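Local coordinates for DUF596 domain-containing protein (Neisseria meningitidis, PDB 2O5H) that is of unknown function but forms a dimer of two alpha-beta subunits joined by an interchain disulfide, at residues F56-F59 / K60-R64; L32-S35 / C36-S39; M112-T115 / V116-A120. One frame throughout, in Å; residues are numbered along the deposited sequence. Where two conformers were deposited one is given.

Contact 1: F56-F59 / K60-R64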
ATOM      1  N   PHE A  56     -12.903  -5.078  -3.510  1.00 32.49           N
ATOM      2  CA  PHE A  56     -13.407  -6.390  -3.109  1.00 32.58           C
ATOM      3  C   PHE A  56     -13.223  -7.455  -4.168  1.00 32.99           C
ATOM      4  O   PHE A  56     -13.063  -8.629  -3.833  1.00 33.01           O
ATOM      5  CB  PHE A  56     -14.872  -6.301  -2.611  1.00 33.48           C
ATOM      6  CG  PHE A  56     -14.973  -5.752  -1.221  1.00 36.00           C
ATOM      7  CD1 PHE A  56     -14.374  -6.448  -0.149  1.00 36.14           C
ATOM      8  CD2 PHE A  56     -15.573  -4.526  -0.973  1.00 33.52           C
ATOM      9  CE1 PHE A  56     -14.422  -5.937   1.138  1.00 39.25           C
ATOM     10  CE2 PHE A  56     -15.627  -4.002   0.377  1.00 35.99           C
ATOM     11  CZ  PHE A  56     -15.069  -4.716   1.407  1.00 36.23           C
ATOM     12  N   ILE A  57     -13.232  -7.082  -5.449  1.00 33.72           N
ATOM     13  CA  ILE A  57     -12.984  -8.094  -6.493  1.00 33.72           C
ATOM     14  C   ILE A  57     -11.523  -8.569  -6.389  1.00 33.15           C
ATOM     15  O   ILE A  57     -11.230  -9.757  -6.491  1.00 32.41           O
ATOM     16  CB  ILE A  57     -13.240  -7.556  -7.921  1.00 33.75           C
ATOM     17  CG1 ILE A  57     -14.730  -7.248  -8.107  1.00 36.56           C
ATOM     18  CG2 ILE A  57     -12.762  -8.578  -9.023  1.00 35.45           C
ATOM     19  CD1 ILE A  57     -14.990  -6.278  -9.235  1.00 34.67           C
ATOM     20  N   LEU A  58     -10.613  -7.625  -6.167  1.00 32.42           N
ATOM     21  CA  LEU A  58      -9.198  -7.945  -6.133  1.00 31.68           C
ATOM     22  C   LEU A  58      -8.913  -8.773  -4.873  1.00 32.87           C
ATOM     23  O   LEU A  58      -8.258  -9.804  -4.932  1.00 32.29           O
ATOM     24  CB  LEU A  58      -8.358  -6.656  -6.139  1.00 32.85           C
ATOM     25  CG  LEU A  58      -6.814  -6.757  -5.950  1.00 31.98           C
ATOM     26  CD1 LEU A  58      -6.150  -7.633  -7.066  1.00 31.83           C
ATOM     27  CD2 LEU A  58      -6.247  -5.342  -5.946  1.00 29.66           C
ATOM     28  N   PHE A  59      -9.388  -8.261  -3.747  1.00 33.38           N
ATOM     29  CA  PHE A  59      -9.319  -8.908  -2.431  1.00 35.00           C
ATOM     30  C   PHE A  59      -9.801 -10.356  -2.531  1.00 35.95           C
ATOM     31  O   PHE A  59      -9.085 -11.283  -2.132  1.00 36.08           O
ATOM     32  CB  PHE A  59     -10.197  -8.048  -1.534  1.00 34.88           C
ATOM     33  CG  PHE A  59     -10.419  -8.527  -0.138  1.00 34.66           C
ATOM     34  CD1 PHE A  59      -9.502  -8.236   0.866  1.00 36.07           C
ATOM     35  CD2 PHE A  59     -11.643  -9.138   0.204  1.00 35.74           C
ATOM     36  CE1 PHE A  59      -9.771  -8.611   2.211  1.00 36.61           C
ATOM     37  CE2 PHE A  59     -11.927  -9.515   1.524  1.00 35.08           C
ATOM     38  CZ  PHE A  59     -10.989  -9.241   2.529  1.00 35.07           C
ATOM     39  N   LYS A  60     -11.012 -10.564  -3.048  1.00 35.84           N
ATOM     40  CA  LYS A  60     -11.546 -11.911  -3.155  1.00 36.20           C
ATOM     41  C   LYS A  60     -10.735 -12.786  -4.099  1.00 35.70           C
ATOM     42  O   LYS A  60     -10.546 -13.970  -3.838  1.00 34.50           O
ATOM     43  CB  LYS A  60     -13.017 -11.938  -3.594  1.00 36.46           C
ATOM     44  CG  LYS A  60     -13.976 -11.412  -2.536  1.00 40.08           C
ATOM     45  CD  LYS A  60     -15.334 -12.060  -2.618  1.00 44.23           C
ATOM     46  CE  LYS A  60     -16.022 -11.885  -3.984  1.00 48.65           C
ATOM     47  NZ  LYS A  60     -16.206 -10.464  -4.366  1.00 49.60           N
ATOM     48  N   GLU A  61     -10.238 -12.230  -5.196  1.00 35.40           N
ATOM     49  CA  GLU A  61      -9.469 -13.096  -6.116  1.00 35.13           C
ATOM     50  C   GLU A  61      -8.130 -13.570  -5.502  1.00 34.37           C
ATOM     51  O   GLU A  61      -7.705 -14.730  -5.683  1.00 33.02           O
ATOM     52  CB  GLU A  61      -9.236 -12.387  -7.440  1.00 36.07           C
ATOM     53  CG  GLU A  61      -8.630 -13.243  -8.513  1.00 38.70           C
ATOM     54  CD  GLU A  61      -9.591 -14.319  -9.041  1.00 40.76           C
ATOM     55  OE1 GLU A  61     -10.761 -14.409  -8.597  1.00 42.13           O
ATOM     56  OE2 GLU A  61      -9.158 -15.082  -9.933  1.00 42.73           O
ATOM     57  N   LEU A  62      -7.486 -12.689  -4.749  1.00 33.20           N
ATOM     58  CA  LEU A  62      -6.265 -13.062  -4.076  1.00 33.08           C
ATOM     59  C   LEU A  62      -6.528 -14.121  -3.014  1.00 33.14           C
ATOM     60  O   LEU A  62      -5.746 -15.076  -2.897  1.00 32.81           O
ATOM     61  CB  LEU A  62      -5.591 -11.834  -3.466  1.00 32.78           C
ATOM     62  CG  LEU A  62      -5.099 -10.803  -4.478  1.00 31.67           C
ATOM     63  CD1 LEU A  62      -4.899  -9.456  -3.740  1.00 31.47           C
ATOM     64  CD2 LEU A  62      -3.800 -11.252  -5.088  1.00 31.88           C
ATOM     65  N   LEU A  63      -7.613 -13.956  -2.249  1.00 33.40           N
ATOM     66  CA  LEU A  63      -8.004 -14.960  -1.242  1.00 34.21           C
ATOM     67  C   LEU A  63      -8.314 -16.290  -1.921  1.00 34.61           C
ATOM     68  O   LEU A  63      -7.823 -17.335  -1.480  1.00 34.30           O
ATOM     69  CB  LEU A  63      -9.194 -14.496  -0.395  1.00 34.05           C
ATOM     70  CG  LEU A  63      -8.985 -13.289   0.531  1.00 36.74           C
ATOM     71  CD1 LEU A  63     -10.355 -12.763   1.029  1.00 34.95           C
ATOM     72  CD2 LEU A  63      -8.059 -13.657   1.688  1.00 33.99           C
ATOM     73  N   ARG A  64      -9.100 -16.229  -3.000  0.50 34.64           N
ATOM     74  CA  ARG A  64      -9.556 -17.417  -3.732  0.50 34.70           C
ATOM     75  C   ARG A  64      -8.417 -18.243  -4.339  0.50 34.93           C
ATOM     76  O   ARG A  64      -8.486 -19.482  -4.397  0.50 34.20           O
ATOM     77  CB  ARG A  64     -10.503 -17.013  -4.859  0.50 34.88           C
ATOM     78  CG  ARG A  64     -11.669 -17.967  -5.021  0.50 36.25           C
ATOM     79  CD  ARG A  64     -11.812 -18.591  -6.409  0.50 38.65           C
ATOM     80  NE  ARG A  64     -11.481 -17.725  -7.541  0.50 40.42           N
ATOM     81  CZ  ARG A  64     -10.431 -17.894  -8.348  0.50 41.77           C
ATOM     82  NH1 ARG A  64      -9.567 -18.890  -8.160  0.50 40.77           N
ATOM     83  NH2 ARG A  64     -10.243 -17.060  -9.357  0.50 42.13           N
TER
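The last two turns of helix 48-64 bring Phe-59 against Leu-63 and Leu-58 against Leu-62, each pair one turn apart. Leu-63 sends CD1 over one face of the Phe-59 ring. The methyl lies 3.9 Å from the ring centroid, 21° off the ring normal, which makes a CH-pi contact. It is offset toward the rim, and CE2 of Phe-59 is the closest ring atom to Leu-63 CD1, at 3.6 Å. Phe-59 has CG anti to its own N (chi1 175°), while Leu-63 has CG anti to the carbonyl carbon (chi1 -66°). This pairing turns the leucine branch back along the helix onto the ring. Phe-88 and Leu-70 also meet the Phe-59 ring.

The next pair is looser. CG of Leu-58 stands 4.0 Å from CD1 of Leu-62, and the two side chains cross obliquely. Leu-58 also faces Val-24 and Tyr-16, and Leu-62 faces Thr-27.

Lys-60 leads outward from the helix, its CG passing 3.2 Å from Phe-56 O. Bends at chi3 and chi4 then turn NZ back toward that turn. The ammonium has a long, weak ion pair with Glu-85. Glu-61 turns outward, where its carboxylate forms a salt bridge with Arg-65.

Four backbone bonds cross between 56-59 and 60-64, each from residue i+4 to residue i. Lys-60 N reaches Phe-56 O at 2.9 Å, and Leu-63 N reaches Phe-59 O at 3.1 Å. The helix is therefore regular here. Apolar side chains meet helices 3-16, 20-30 and 81-91 and strand 68-72. Lys-60 and Glu-61, near the C-terminal end, are only partly exposed. This is a central helix of an alpha-beta fold, buried on several sides.

Contact 2: L32-S35 / C36-S39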
ATOM      1  N   LEU A  32       1.876  -6.758  -0.779  1.00 32.84           N
ATOM      2  CA  LEU A  32       1.372  -5.478  -0.272  1.00 34.25           C
ATOM      3  C   LEU A  32       0.274  -5.662   0.797  1.00 34.59           C
ATOM      4  O   LEU A  32      -0.557  -6.552   0.661  1.00 34.77           O
ATOM      5  CB  LEU A  32       0.812  -4.649  -1.462  1.00 35.91           C
ATOM      6  CG  LEU A  32       1.897  -4.145  -2.444  1.00 34.59           C
ATOM      7  CD1 LEU A  32       1.236  -3.331  -3.571  1.00 40.50           C
ATOM      8  CD2 LEU A  32       2.923  -3.295  -1.683  1.00 36.19           C
ATOM      9  N   PRO A  33       0.292  -4.827   1.875  1.00 34.44           N
ATOM     10  CA  PRO A  33      -0.782  -4.804   2.913  1.00 34.14           C
ATOM     11  C   PRO A  33      -2.097  -4.363   2.303  1.00 33.83           C
ATOM     12  O   PRO A  33      -2.099  -3.840   1.193  1.00 34.14           O
ATOM     13  CB  PRO A  33      -0.283  -3.789   3.941  1.00 33.88           C
ATOM     14  CG  PRO A  33       0.703  -2.943   3.158  1.00 35.52           C
ATOM     15  CD  PRO A  33       1.368  -3.876   2.180  1.00 33.91           C
ATOM     16  N   LEU A  34      -3.223  -4.632   2.975  1.00 33.39           N
ATOM     17  CA  LEU A  34      -4.515  -4.278   2.394  1.00 31.87           C
ATOM     18  C   LEU A  34      -4.632  -2.824   2.076  1.00 32.11           C
ATOM     19  O   LEU A  34      -5.277  -2.477   1.097  1.00 32.37           O
ATOM     20  CB  LEU A  34      -5.692  -4.656   3.303  1.00 31.96           C
ATOM     21  CG  LEU A  34      -5.805  -6.141   3.648  1.00 32.57           C
ATOM     22  CD1 LEU A  34      -7.074  -6.293   4.547  1.00 32.39           C
ATOM     23  CD2 LEU A  34      -5.956  -6.979   2.393  1.00 33.73           C
ATOM     24  N   SER A  35      -4.016  -1.963   2.889  0.50 31.98           N
ATOM     25  CA  SER A  35      -4.051  -0.518   2.614  0.50 32.02           C
ATOM     26  C   SER A  35      -3.460  -0.158   1.249  0.50 32.30           C
ATOM     27  O   SER A  35      -3.829   0.864   0.650  0.50 32.78           O
ATOM     28  CB  SER A  35      -3.291   0.238   3.687  0.50 31.46           C
ATOM     29  OG  SER A  35      -1.936  -0.153   3.641  0.50 30.49           O
ATOM     30  N   CYS A  36      -2.546  -0.991   0.771  1.00 32.42           N
ATOM     31  CA  CYS A  36      -1.933  -0.788  -0.558  1.00 32.68           C
ATOM     32  C   CYS A  36      -2.716  -1.483  -1.661  1.00 32.04           C
ATOM     33  O   CYS A  36      -2.568  -1.119  -2.833  1.00 32.58           O
ATOM     34  CB  CYS A  36      -0.433  -1.187  -0.567  1.00 32.13           C
ATOM     35  SG  CYS A  36       0.556  -0.162   0.533  1.00 36.11           S
ATOM     36  N   LEU A  37      -3.547  -2.457  -1.313  1.00 32.57           N
ATOM     37  CA  LEU A  37      -4.495  -2.968  -2.286  1.00 33.24           C
ATOM     38  C   LEU A  37      -5.483  -1.886  -2.675  1.00 32.60           C
ATOM     39  O   LEU A  37      -5.929  -1.853  -3.828  1.00 32.96           O
ATOM     40  CB  LEU A  37      -5.266  -4.180  -1.745  1.00 33.91           C
ATOM     41  CG  LEU A  37      -4.710  -5.568  -2.058  1.00 34.92           C
ATOM     42  CD1 LEU A  37      -3.241  -5.748  -1.711  1.00 35.33           C
ATOM     43  CD2 LEU A  37      -5.627  -6.671  -1.443  1.00 35.53           C
ATOM     44  N   TRP A  38      -5.923  -1.108  -1.682  1.00 31.54           N
ATOM     45  CA  TRP A  38      -6.782   0.058  -1.922  1.00 31.99           C
ATOM     46  C   TRP A  38      -6.067   1.058  -2.839  1.00 32.05           C
ATOM     47  O   TRP A  38      -6.624   1.503  -3.841  1.00 30.89           O
ATOM     48  CB  TRP A  38      -7.180   0.739  -0.598  1.00 32.68           C
ATOM     49  CG  TRP A  38      -7.980   2.000  -0.828  1.00 34.60           C
ATOM     50  CD1 TRP A  38      -7.526   3.322  -0.772  1.00 37.25           C
ATOM     51  CD2 TRP A  38      -9.352   2.058  -1.205  1.00 34.49           C
ATOM     52  NE1 TRP A  38      -8.565   4.177  -1.078  1.00 37.32           N
ATOM     53  CE2 TRP A  38      -9.688   3.428  -1.375  1.00 38.79           C
ATOM     54  CE3 TRP A  38     -10.342   1.078  -1.427  1.00 33.25           C
ATOM     55  CZ2 TRP A  38     -10.981   3.841  -1.761  1.00 33.62           C
ATOM     56  CZ3 TRP A  38     -11.625   1.500  -1.769  1.00 34.65           C
ATOM     57  CH2 TRP A  38     -11.923   2.858  -1.953  1.00 34.31           C
ATOM     58  N   SER A  39      -4.812   1.401  -2.517  1.00 32.50           N
ATOM     59  CA  SER A  39      -4.026   2.300  -3.376  1.00 32.96           C
ATOM     60  C   SER A  39      -3.886   1.771  -4.835  1.00 33.35           C
ATOM     61  O   SER A  39      -3.938   2.546  -5.789  1.00 33.03           O
ATOM     62  CB  SER A  39      -2.665   2.554  -2.750  1.00 32.37           C
ATOM     63  OG  SER A  39      -2.854   3.202  -1.497  1.00 36.05           O
TER
HETATM   64  O   HOH W   1      -2.987   3.313   1.182  1.00 31.68           O
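Cys-36 meets Leu-32 and Pro-33 at the start of helix 34-41. Its CB packs 3.8 Å from CB of Leu-32, and both methyls of that leucine lie slightly farther from it. The same CB also comes near Pro-33 O. Beyond CB, the sulfur sits anti to the carbonyl carbon (chi1 -63°), which carries it along the proline ring. There SG lies 3.8 Å from CG of Pro-33. At its tip, SG is bonded to SG of Cys-36 of the second subunit, forming the interchain disulfide. Ser-39 of that subunit packs on Leu-32, Pro-33 and Cys-36.

Pro-33 is the N-cap residue, and its carbonyl opens the helix by accepting two backbone bonds. Leu-37 N approaches in the carbonyl plane at 3.2 Å. Cys-36 N comes from above that plane at 2.9 Å. Cys-36 lies in the first turn of helix 34-41, at the dimer interface.

On another side of the helix, CD2 of Leu-34 touches CD2 of Leu-37 at 3.9 Å. Leu-37 CD1 turns toward Leu-32 and lies 4.2 Å from its CB. A water donates to Ser-35 O at 2.6 Å and also bonds Ser-39 OG, bridging this turn. The Trp-38 indole leads away from the turn toward Phe-55 and Trp-92.

Contact 3: M112-T115 / V116-A120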
HETATM    1  N   MSE A 112      -5.906   4.555   5.948  1.00 33.28           N
HETATM    2  CA  MSE A 112      -5.597   4.508   7.384  1.00 34.86           C
HETATM    3  C   MSE A 112      -6.427   3.465   8.117  1.00 34.29           C
HETATM    4  O   MSE A 112      -5.908   2.734   8.963  1.00 33.74           O
HETATM    5  CB  MSE A 112      -5.839   5.865   8.017  1.00 35.21           C
HETATM    6  CG  MSE A 112      -4.841   6.879   7.521  1.00 38.48           C
HETATM    7 SE   MSE A 112      -5.173   8.679   8.210  0.80 44.23          SE
HETATM    8  CE  MSE A 112      -4.339   9.682   6.771  1.00 38.03           C
ATOM      9  N   TRP A 113      -7.724   3.406   7.793  1.00 32.96           N
ATOM     10  CA  TRP A 113      -8.629   2.380   8.349  1.00 32.84           C
ATOM     11  C   TRP A 113      -8.107   0.945   8.088  1.00 33.42           C
ATOM     12  O   TRP A 113      -8.079   0.067   8.993  1.00 34.68           O
ATOM     13  CB  TRP A 113     -10.046   2.605   7.776  1.00 32.81           C
ATOM     14  CG  TRP A 113     -11.114   1.696   8.348  1.00 31.90           C
ATOM     15  CD1 TRP A 113     -11.852   1.904   9.458  1.00 34.51           C
ATOM     16  CD2 TRP A 113     -11.538   0.430   7.809  1.00 35.40           C
ATOM     17  NE1 TRP A 113     -12.707   0.834   9.671  1.00 33.43           N
ATOM     18  CE2 TRP A 113     -12.530  -0.080   8.665  1.00 35.43           C
ATOM     19  CE3 TRP A 113     -11.184  -0.309   6.664  1.00 34.71           C
ATOM     20  CZ2 TRP A 113     -13.206  -1.292   8.406  1.00 33.29           C
ATOM     21  CZ3 TRP A 113     -11.801  -1.527   6.434  1.00 36.04           C
ATOM     22  CH2 TRP A 113     -12.827  -2.001   7.303  1.00 36.07           C
ATOM     23  N   LEU A 114      -7.673   0.715   6.861  1.00 32.54           N
ATOM     24  CA  LEU A 114      -7.097  -0.575   6.464  1.00 33.67           C
ATOM     25  C   LEU A 114      -5.756  -0.861   7.160  1.00 34.79           C
ATOM     26  O   LEU A 114      -5.358  -2.006   7.275  1.00 36.11           O
ATOM     27  CB  LEU A 114      -6.981  -0.655   4.952  1.00 34.13           C
ATOM     28  CG  LEU A 114      -8.294  -0.899   4.154  1.00 35.76           C
ATOM     29  CD1 LEU A 114      -8.012  -0.734   2.654  1.00 36.18           C
ATOM     30  CD2 LEU A 114      -8.887  -2.316   4.476  1.00 36.64           C
ATOM     31  N   THR A 115      -5.119   0.180   7.683  1.00 34.92           N
ATOM     32  CA  THR A 115      -3.879   0.037   8.482  1.00 35.69           C
ATOM     33  C   THR A 115      -4.124  -0.254   9.940  1.00 36.23           C
ATOM     34  O   THR A 115      -3.389  -1.042  10.529  1.00 36.45           O
ATOM     35  CB  THR A 115      -3.022   1.266   8.368  1.00 35.11           C
ATOM     36  OG1 THR A 115      -2.814   1.534   6.999  1.00 35.90           O
ATOM     37  CG2 THR A 115      -1.638   1.115   9.086  1.00 35.46           C
ATOM     38  N   VAL A 116      -5.115   0.389  10.561  1.00 35.71           N
ATOM     39  CA  VAL A 116      -5.197   0.303  12.004  1.00 36.49           C
ATOM     40  C   VAL A 116      -6.546  -0.178  12.541  1.00 36.57           C
ATOM     41  O   VAL A 116      -6.643  -0.475  13.731  1.00 37.56           O
ATOM     42  CB  VAL A 116      -4.754   1.642  12.728  1.00 36.73           C
ATOM     43  CG1 VAL A 116      -3.284   1.991  12.446  1.00 36.28           C
ATOM     44  CG2 VAL A 116      -5.700   2.833  12.369  1.00 37.10           C
ATOM     45  N   GLU A 117      -7.575  -0.294  11.709  1.00 35.33           N
ATOM     46  CA  GLU A 117      -8.846  -0.760  12.274  1.00 36.88           C
ATOM     47  C   GLU A 117      -9.541  -1.822  11.430  1.00 36.58           C
ATOM     48  O   GLU A 117     -10.684  -2.106  11.670  1.00 37.14           O
ATOM     49  CB  GLU A 117      -9.843   0.395  12.551  1.00 36.87           C
ATOM     50  CG  GLU A 117      -9.326   1.757  12.450  1.00 36.95           C
ATOM     51  CD  GLU A 117     -10.248   2.792  13.061  1.00 37.37           C
ATOM     52  OE1 GLU A 117     -11.473   2.739  12.831  1.00 39.40           O
ATOM     53  OE2 GLU A 117      -9.724   3.668  13.774  1.00 40.07           O
ATOM     54  N   ALA A 118      -8.843  -2.407  10.463  1.00 36.82           N
ATOM     55  CA  ALA A 118      -9.381  -3.518   9.649  1.00 36.60           C
ATOM     56  C   ALA A 118      -9.753  -4.724  10.520  1.00 36.54           C
ATOM     57  O   ALA A 118      -9.129  -4.938  11.584  1.00 35.47           O
ATOM     58  CB  ALA A 118      -8.339  -3.932   8.572  1.00 36.24           C
ATOM     59  N   PRO A 119     -10.798  -5.478  10.128  1.00 35.85           N
ATOM     60  CA  PRO A 119     -11.114  -6.771  10.796  1.00 36.23           C
ATOM     61  C   PRO A 119      -9.930  -7.753  10.888  1.00 36.47           C
ATOM     62  O   PRO A 119      -9.777  -8.493  11.903  1.00 35.57           O
ATOM     63  CB  PRO A 119     -12.215  -7.373   9.888  1.00 37.18           C
ATOM     64  CG  PRO A 119     -12.823  -6.232   9.208  1.00 35.84           C
ATOM     65  CD  PRO A 119     -11.811  -5.119   9.107  1.00 35.59           C
ATOM     66  N   ALA A 120      -9.085  -7.729   9.853  1.00 35.71           N
ATOM     67  CA  ALA A 120      -7.927  -8.587   9.760  1.00 34.80           C
ATOM     68  C   ALA A 120      -6.888  -8.015   8.780  1.00 34.51           C
ATOM     69  O   ALA A 120      -7.151  -7.000   8.077  1.00 33.85           O
ATOM     70  CB  ALA A 120      -8.350  -9.990   9.364  1.00 35.02           C
TER
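Trp-113 lies against the chain as it leaves helix 110-116, and apolar packing forms much of this contact. CH2 of Trp-113 touches CD of Pro-119 at 3.7 Å, the two side chains crossing at about a right angle. Backbone atoms of Glu-117 and Ala-118 lie over one face of the indole. The ring reaches them because CG of Trp-113 is anti to its own N (chi1 -175°). Thr-115 CG2 meets Val-116 CG1 at 3.8 Å.

The Glu-117 carboxylate approaches the indole at a ring carbon. OE1 of Glu-117 lies 3.5 Å from CD1 of Trp-113, with the carboxylate and ring planes 51° apart.

Backbone hydrogen bonds close the last turn. Val-116 N meets Met-112 O at 2.9 Å, and that oxygen also accepts from Thr-115 N. Glu-117 N reaches Trp-113 O at 2.8 Å. Val-116 N has a weak second bond to the same Trp-113 oxygen. Among the side chains, Thr-115 OG1 bonds Gly-111 O.

Residue 112 is selenomethionine. Pro-119 O is bound by Arg-72, and Trp-92 meets the Trp-113 ring. The arrangement is a helix C-terminus whose tryptophan packs on the connection to strand 121-125.

Helix 34-41 joins the three sites: contact 2 touches both of the others, while contacts 1 and 3 stay about 7 Å apart at their nearest atoms. Between contacts 1 and 2, Leu-62 CD1 packs 3.7 Å from Leu-37 CD2. Leu-34 also reaches Phe-59. Toward contact 3, Leu-34 O lies 3.6 Å from Leu-114 CD1, and Trp-38 CB packs on the same methyl. Ser-35 CB meets Thr-115 OG1 at 3.6 Å. Contact 2 carries the intersubunit disulfide, and Met-112 of contact 3 packs on Thr-115 of the second subunit. Contact 1 has no neighbour from that subunit. No active site is known.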